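PDB 3QQW: putative citrate lyase from Ralstonia eutropha, which probably cleaves (S)-citramalyl-CoA as a magnesium-dependent lyase. Local coordinates for residues I89-P92 and S93-A96; C227-L230 and K231-E234. All blocks are in the same frame, centred on the assembly; numbering follows the deposited sequence.

Contact 1: residues I89-P92 and S93-A96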
loop_
_atom_site.group_PDB
_atom_site.type_symbol
_atom_site.label_atom_id
_atom_site.label_comp_id
_atom_site.label_asym_id
_atom_site.label_seq_id
_atom_site.Cartn_x
_atom_site.Cartn_y
_atom_site.Cartn_z
ATOM N N ILE C 89 6.070 20.629 20.552
ATOM C CA ILE C 89 6.164 22.011 20.119
ATOM C C ILE C 89 5.054 22.250 19.096
ATOM O O ILE C 89 4.369 21.319 18.726
ATOM C CB ILE C 89 7.604 22.258 19.545
ATOM C CG1 ILE C 89 7.854 21.419 18.233
ATOM C CG2 ILE C 89 8.667 21.955 20.647
ATOM C CD1 ILE C 89 9.088 21.776 17.419
ATOM N N HIS C 90 4.894 23.468 18.623
ATOM C CA HIS C 90 3.932 23.836 17.595
ATOM C C HIS C 90 4.384 23.305 16.207
ATOM O O HIS C 90 5.554 22.972 16.022
ATOM C CB HIS C 90 3.758 25.374 17.576
ATOM C CG HIS C 90 3.000 25.890 18.771
ATOM N ND1 HIS C 90 3.651 26.229 19.961
ATOM C CD2 HIS C 90 1.670 26.064 18.945
ATOM C CE1 HIS C 90 2.703 26.627 20.788
ATOM N NE2 HIS C 90 1.496 26.554 20.214
ATOM N N ASP C 91 3.450 23.226 15.237
ATOM C CA ASP C 91 3.740 22.682 13.927
ATOM C C ASP C 91 4.720 23.568 13.106
ATOM O O ASP C 91 4.881 24.753 13.420
ATOM C CB ASP C 91 2.439 22.421 13.168
ATOM C CG ASP C 91 1.735 23.651 12.717
ATOM O OD1 ASP C 91 0.871 24.148 13.470
ATOM O OD2 ASP C 91 2.030 24.116 11.607
ATOM N N PRO C 92 5.369 23.014 12.047
ATOM C CA PRO C 92 6.363 23.800 11.289
ATOM C C PRO C 92 5.844 25.070 10.602
ATOM O O PRO C 92 6.655 25.894 10.162
ATOM C CB PRO C 92 6.866 22.806 10.234
ATOM C CG PRO C 92 6.625 21.451 10.834
ATOM C CD PRO C 92 5.327 21.612 11.566
ATOM N N SER C 93 4.519 25.239 10.507
ATOM C CA SER C 93 3.924 26.411 9.864
ATOM C C SER C 93 3.556 27.451 10.905
ATOM O O SER C 93 3.282 28.597 10.561
ATOM C CB SER C 93 2.707 26.011 9.027
ATOM O OG SER C 93 1.537 25.832 9.812
ATOM N N HIS C 94 3.561 27.049 12.175
ATOM C CA HIS C 94 3.228 27.909 13.282
ATOM C C HIS C 94 4.370 28.884 13.553
ATOM O O HIS C 94 5.531 28.472 13.472
ATOM C CB HIS C 94 2.903 27.079 14.524
ATOM C CG HIS C 94 2.197 27.868 15.582
ATOM N ND1 HIS C 94 2.899 28.595 16.529
ATOM C CD2 HIS C 94 0.873 28.047 15.790
ATOM C CE1 HIS C 94 1.987 29.205 17.270
ATOM N NE2 HIS C 94 0.754 28.911 16.860
ATOM N N PRO C 95 4.065 30.178 13.881
ATOM C CA PRO C 95 5.150 31.155 14.131
ATOM C C PRO C 95 5.937 30.957 15.440
ATOM O O PRO C 95 6.975 31.598 15.614
ATOM C CB PRO C 95 4.410 32.501 14.163
ATOM C CG PRO C 95 3.008 32.185 14.502
ATOM C CD PRO C 95 2.729 30.829 13.933
ATOM N N ALA C 96 5.483 30.071 16.346
ATOM C CA ALA C 96 6.147 29.879 17.633
ATOM C C ALA C 96 7.014 28.604 17.718
ATOM O O ALA C 96 7.655 28.415 18.749
ATOM C CB ALA C 96 5.104 29.866 18.749
#

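Contact 2: residues C227-L230 and K231-E234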
loop_
_atom_site.group_PDB
_atom_site.type_symbol
_atom_site.label_atom_id
_atom_site.label_comp_id
_atom_site.label_asym_id
_atom_site.label_seq_id
_atom_site.Cartn_x
_atom_site.Cartn_y
_atom_site.Cartn_z
ATOM N N CYS C 227 -6.950 6.321 22.654
ATOM C CA CYS C 227 -8.270 5.727 22.714
ATOM C C CYS C 227 -9.177 6.855 23.206
ATOM O O CYS C 227 -8.798 7.591 24.125
ATOM C CB CYS C 227 -8.311 4.505 23.627
ATOM S SG CYS C 227 -9.972 3.779 23.796
ATOM N N LEU C 228 -10.330 7.048 22.575
ATOM C CA LEU C 228 -11.229 8.146 22.969
ATOM C C LEU C 228 -12.024 7.808 24.259
ATOM O O LEU C 228 -12.540 8.717 24.921
ATOM C CB LEU C 228 -12.145 8.567 21.804
ATOM C CG LEU C 228 -11.375 9.205 20.624
ATOM C CD1 LEU C 228 -12.238 9.360 19.425
ATOM C CD2 LEU C 228 -10.708 10.541 21.000
ATOM N N ASN C 229 -12.038 6.519 24.647
ATOM C CA ASN C 229 -12.607 6.063 25.900
ATOM C C ASN C 229 -11.553 6.296 26.969
ATOM O O ASN C 229 -10.472 5.702 26.925
ATOM C CB ASN C 229 -13.028 4.603 25.812
ATOM C CG ASN C 229 -13.944 4.211 26.934
ATOM O OD1 ASN C 229 -13.657 4.451 28.115
ATOM N ND2 ASN C 229 -15.081 3.616 26.580
ATOM N N LEU C 230 -11.835 7.207 27.894
ATOM C CA LEU C 230 -10.876 7.654 28.898
ATOM C C LEU C 230 -10.724 6.750 30.099
ATOM O O LEU C 230 -9.636 6.752 30.680
ATOM C CB LEU C 230 -11.256 9.062 29.390
ATOM C CG LEU C 230 -11.241 10.187 28.337
ATOM C CD1 LEU C 230 -11.503 11.530 28.973
ATOM C CD2 LEU C 230 -9.926 10.246 27.599
ATOM N N LYS C 231 -11.788 6.020 30.516
ATOM C CA LYS C 231 -11.717 5.250 31.764
ATOM C C LYS C 231 -12.001 3.738 31.645
ATOM O O LYS C 231 -11.632 3.005 32.571
ATOM C CB LYS C 231 -12.676 5.863 32.807
ATOM C CG LYS C 231 -12.288 7.281 33.254
ATOM C CD LYS C 231 -13.497 8.064 33.753
ATOM C CE LYS C 231 -13.125 9.445 34.233
ATOM N NZ LYS C 231 -14.289 10.156 34.811
ATOM N N ASP C 232 -12.662 3.264 30.558
ATOM C CA ASP C 232 -12.975 1.835 30.420
ATOM C C ASP C 232 -11.722 1.075 29.982
ATOM O O ASP C 232 -11.371 1.104 28.804
ATOM C CB ASP C 232 -14.161 1.603 29.455
ATOM C CG ASP C 232 -14.765 0.212 29.429
ATOM O OD1 ASP C 232 -14.024 -0.769 29.672
ATOM O OD2 ASP C 232 -15.957 0.093 29.068
ATOM N N ALA C 233 -11.061 0.387 30.945
ATOM C CA ALA C 233 -9.818 -0.373 30.745
ATOM C C ALA C 233 -9.918 -1.414 29.624
ATOM O O ALA C 233 -8.978 -1.527 28.840
ATOM C CB ALA C 233 -9.381 -1.046 32.030
ATOM N N GLU C 234 -11.053 -2.118 29.513
ATOM C CA GLU C 234 -11.274 -3.152 28.499
ATOM C C GLU C 234 -11.259 -2.586 27.069
ATOM O O GLU C 234 -10.730 -3.251 26.173
ATOM C CB GLU C 234 -12.578 -3.907 28.755
ATOM C CG GLU C 234 -12.463 -4.916 29.885
ATOM C CD GLU C 234 -13.648 -5.843 30.061
ATOM O OE1 GLU C 234 -14.779 -5.343 30.265
ATOM O OE2 GLU C 234 -13.434 -7.077 30.041
#

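Contact 1: residues I89-P92 and S93-A96
OD2 of D91 takes two hydrogen bonds from S93: the hydroxyl OG comes in on the syn lone pair at 2.5 Å from OD2, and the backbone N of S93 meets OD2 at 2.9 Å from above the carboxylate plane. A chi1 of 71° sets CG of D91 between the backbone N and the carbonyl carbon, from where the carboxylate reaches forward over the turn to S93. Beside this grip the chain closes a type I turn from D91 to H94, with H94 N donating to D91 O at 2.9 Å. H90 and H94, one just before the turn and one at its end, form an offset stack, centroids 4.1 Å apart and planes 19° from parallel; CD2 of H90 sits over the centre of the H94 ring, while CE1 of H94 lies over one face of H90, shifted toward its rim. P95 CD sits against the opposite face of H94, toward the rim. The rotation of the H94 ring is fixed further by ND1, which accepts from A96 N at 3.0 Å, with the donor tilted out of the ring plane. H90 is tied down as well, its ND1 hydrogen-bonding to D100 of helix 97-107, and E64 of helix 64-76 touches both histidines. D91 lies against P118 and K119, with its side chain about 6 Å from that of E153, a predicted magnesium and substrate ligand. This is a beta-alpha loop of a TIM barrel, linking strand 85-88 to helix 97-107: an Asx turn laid on a type I turn leads into a histidine-capped helix start, near the probable active site.

Contact 2: residues C227-L230 and K231-E234
N229 and D232 make the close part of this contact: OD1 of N229 accepts from the backbone N of D232 at 2.9 Å, the donor standing above the amide plane with a fairly straight N-H approach of 157°. CB of D232 follows that N in, 3.2 Å from N229 OD1 and 3.6 Å from N229 ND2. With CG anti to the backbone N (chi1 -164°), the N229 side chain reaches forward along the chain, where its OD1 also receives a weak, long bond from K231 N at 3.4 Å. The amide and the D232 carboxylate are turned almost perpendicular, 83° apart. Q259 NE2 donates to the backbone O atoms of C227 and N229, and L230 leans on I255 and Y256. The solvent side is much looser. K231 is exposed and runs out extended beyond CG, though its side chain meets Y256. Where the helix begins, D232 OD1 receives a weak bond from E234 N, 3.3 Å long and bent. The whole is a beta-alpha loop of a TIM barrel, running from strand 221-224 to helix 233-247, closed by an asparagine side chain and ended by an aspartate N-cap with a weak capping bond.

Both contacts belong to the same eight-stranded parallel barrel and lie where a strand gives way to the next helix. Contact 1 comes first in the chain, in the loop after strand 85-88, the third in order; contact 2 runs from the loop after strand 221-224, the seventh, into the start of helix 233-247. Their centres lie about 30 Å apart and their nearest atoms about 19 Å, so the two do not meet. Following parallel strands, both are at the C-terminal end of the barrel, which carries the active site in TIM barrels. Of the two, contact 1 is the one near predicted substrate and magnesium residues; contact 2 is at the surface, away from them.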